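Local structure of ESAT-6/WXG100 secretion system protein (Streptococcus gallolyticus, 7JQE) at residues L139-N144 against E478-I483. The protein is the EsaA subunit of a type VIIb secretion system, whose extracellular region, crystallised here as a fragment, probably serves in the export of bacterial toxins. Residues are numbered along the deposited sequence; the frame is centred on the assembly and turned at random.
With EDO (1,2-ethanediol), chain O; EDO (1,2-ethanediol), chain P.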
loop_
_atom_site.group_PDB
_atom_site.type_symbol
_atom_site.label_atom_id
_atom_site.label_comp_id
_atom_site.label_asym_id
_atom_site.label_seq_id
_atom_site.Cartn_x
_atom_site.Cartn_y
_atom_site.Cartn_z
ATOM N N LEU A 139 -7.362 35.104 36.751
ATOM C CA LEU A 139 -6.827 34.876 38.089
ATOM C C LEU A 139 -7.157 36.022 39.037
ATOM O O LEU A 139 -7.341 35.791 40.239
ATOM C CB LEU A 139 -5.315 34.657 38.019
ATOM C CG LEU A 139 -4.872 33.364 37.325
ATOM C CD1 LEU A 139 -3.362 33.322 37.176
ATOM C CD2 LEU A 139 -5.364 32.156 38.101
ATOM N N ALA A 140 -7.250 37.245 38.526
ATOM C CA ALA A 140 -7.478 38.434 39.349
ATOM C C ALA A 140 -6.605 38.397 40.602
ATOM O O ALA A 140 -7.085 38.375 41.735
ATOM C CB ALA A 140 -8.952 38.581 39.718
ATOM N N LEU A 141 -5.295 38.377 40.369
ATOM C CA LEU A 141 -4.342 38.340 41.468
ATOM C C LEU A 141 -4.538 39.554 42.364
ATOM O O LEU A 141 -4.640 40.684 41.878
ATOM C CB LEU A 141 -2.916 38.298 40.923
ATOM C CG LEU A 141 -1.807 37.963 41.922
ATOM C CD1 LEU A 141 -1.958 36.533 42.414
ATOM C CD2 LEU A 141 -0.442 38.178 41.287
ATOM N N ASP A 142 -4.603 39.316 43.673
ATOM C CA ASP A 142 -4.868 40.376 44.642
ATOM C C ASP A 142 -3.578 41.129 44.957
ATOM O O ASP A 142 -2.622 40.550 45.483
ATOM C CB ASP A 142 -5.485 39.783 45.909
ATOM C CG ASP A 142 -5.567 40.782 47.039
ATOM O OD1 ASP A 142 -6.470 41.646 47.011
ATOM O OD2 ASP A 142 -4.726 40.700 47.961
ATOM N N ILE A 143 -3.557 42.427 44.644
ATOM C CA ILE A 143 -2.340 43.220 44.800
ATOM C C ILE A 143 -1.960 43.428 46.259
ATOM O O ILE A 143 -0.788 43.682 46.556
ATOM C CB ILE A 143 -2.488 44.591 44.111
ATOM C CG1 ILE A 143 -3.514 45.448 44.855
ATOM C CG2 ILE A 143 -2.882 44.419 42.653
ATOM C CD1 ILE A 143 -3.513 46.908 44.444
ATOM N N ASN A 144 -2.923 43.326 47.180
ATOM C CA ASN A 144 -2.680 43.700 48.572
ATOM C C ASN A 144 -1.445 43.025 49.155
ATOM O O ASN A 144 -0.738 43.626 49.971
ATOM C CB ASN A 144 -3.911 43.366 49.418
ATOM C CG ASN A 144 -3.592 43.264 50.896
ATOM O OD1 ASN A 144 -3.661 44.250 51.629
ATOM N ND2 ASN A 144 -3.242 42.063 51.342
ATOM N N GLU A 478 3.957 42.510 34.987
ATOM C CA GLU A 478 4.186 43.935 34.773
ATOM C C GLU A 478 2.899 44.735 34.921
ATOM O O GLU A 478 2.917 45.864 35.428
ATOM C CB GLU A 478 4.819 44.160 33.399
ATOM C CG GLU A 478 6.227 43.599 33.291
ATOM C CD GLU A 478 6.839 43.788 31.916
ATOM O OE1 GLU A 478 6.133 44.275 31.009
ATOM O OE2 GLU A 478 8.028 43.443 31.744
ATOM N N LEU A 479 1.769 44.172 34.487
ATOM C CA LEU A 479 0.497 44.867 34.654
ATOM C C LEU A 479 0.087 44.927 36.119
ATOM O O LEU A 479 -0.453 45.942 36.574
ATOM C CB LEU A 479 -0.586 44.192 33.819
ATOM C CG LEU A 479 -0.419 44.315 32.304
ATOM C CD1 LEU A 479 -1.160 43.189 31.591
ATOM C CD2 LEU A 479 -0.905 45.671 31.828
ATOM N N THR A 480 0.327 43.852 36.874
ATOM C CA THR A 480 0.042 43.893 38.305
ATOM C C THR A 480 0.932 44.911 39.005
ATOM O O THR A 480 0.460 45.691 39.841
ATOM C CB THR A 480 0.224 42.508 38.925
ATOM O OG1 THR A 480 -0.764 41.615 38.405
ATOM C CG2 THR A 480 0.070 42.585 40.438
ATOM N N ASN A 481 2.223 44.926 38.669
ATOM C CA ASN A 481 3.133 45.893 39.268
ATOM C C ASN A 481 2.715 47.320 38.943
ATOM O O ASN A 481 2.866 48.224 39.773
ATOM C CB ASN A 481 4.560 45.629 38.792
ATOM C CG ASN A 481 5.564 46.557 39.437
ATOM O OD1 ASN A 481 5.976 46.347 40.577
ATOM N ND2 ASN A 481 5.961 47.596 38.713
ATOM N N GLU A 482 2.188 47.544 37.736
ATOM C CA GLU A 482 1.754 48.885 37.359
ATOM C C GLU A 482 0.518 49.304 38.146
ATOM O O GLU A 482 0.402 50.465 38.562
ATOM C CB GLU A 482 1.498 48.945 35.853
ATOM C CG GLU A 482 2.770 48.843 35.014
ATOM C CD GLU A 482 2.560 48.115 33.698
ATOM O OE1 GLU A 482 1.407 47.754 33.391
ATOM O OE2 GLU A 482 3.550 47.900 32.970
ATOM N N ILE A 483 -0.410 48.371 38.372
ATOM C CA ILE A 483 -1.576 48.674 39.199
ATOM C C ILE A 483 -1.143 49.088 40.601
ATOM O O ILE A 483 -1.688 50.032 41.185
ATOM C CB ILE A 483 -2.531 47.468 39.237
ATOM C CG1 ILE A 483 -2.987 47.106 37.822
ATOM C CG2 ILE A 483 -3.721 47.762 40.134
ATOM C CD1 ILE A 483 -3.902 45.910 37.763
HETATM C C1 EDO O . -2.383 45.537 54.746
HETATM O O1 EDO O . -1.772 45.163 53.505
HETATM C C2 EDO O . -1.757 44.741 55.887
HETATM O O2 EDO O . -2.498 44.954 57.095
HETATM C C1 EDO P . -7.779 45.637 52.059
HETATM O O1 EDO P . -7.291 44.297 51.914
HETATM C C2 EDO P . -6.791 46.469 52.872
HETATM O O2 EDO P . -5.560 46.628 52.156
#
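Ile143 sets its CG2 methyl against the helix turn that carries Thr480 and Ile483, a small example of a loop meeting a helix through methyl contacts, with the polar bonds made by residues next to it. Two methyls of the helix receive it: Ile143 CG2 lies 4.1 Å from Thr480 CG2 and 4.3 Å from Ile483 CG2. The two partners are three residues apart in a helix and therefore point to the same flank. In Ile143 the longer arm, CG1, stands between the backbone N and the carbonyl carbon (chi1 68°); CG2 is anti to the carbonyl carbon, beside the backbone N, and it is this methyl that faces the helix, while the side chains of Ile143 and Thr480 run past one another in opposite directions. The Leu141 CD2 methyl comes only marginally near the Thr480 hydroxyl, at 4.5 Å between CD2 and OG1.

The fold supplies the setting. Residues 139-144 belong to the loop that joins helix 102-135 to helix 152-164, and 478-483 is a turn of helix 462-491, so the contact binds a connection near the N-terminal end of the modelled chain to its last helix. The centre of the contact lies about 58 Å from the centre of the chain, in the helical part of an elongated molecule. Ile483 also packs on Leu120 and Val123 of helix 102-135, and Ile159 of helix 152-164 touches both Leu141 and Thr480.

Polar links are of two kinds. Arg127 NH1, from helix 102-135, is a bridge, bonding both Leu141 O and Thr480 OG1; the latter is also hydrogen-bonded to Tyr476 O. Tyr476 OH, from the preceding turn of helix 462-491 itself, bonds Leu141 N directly.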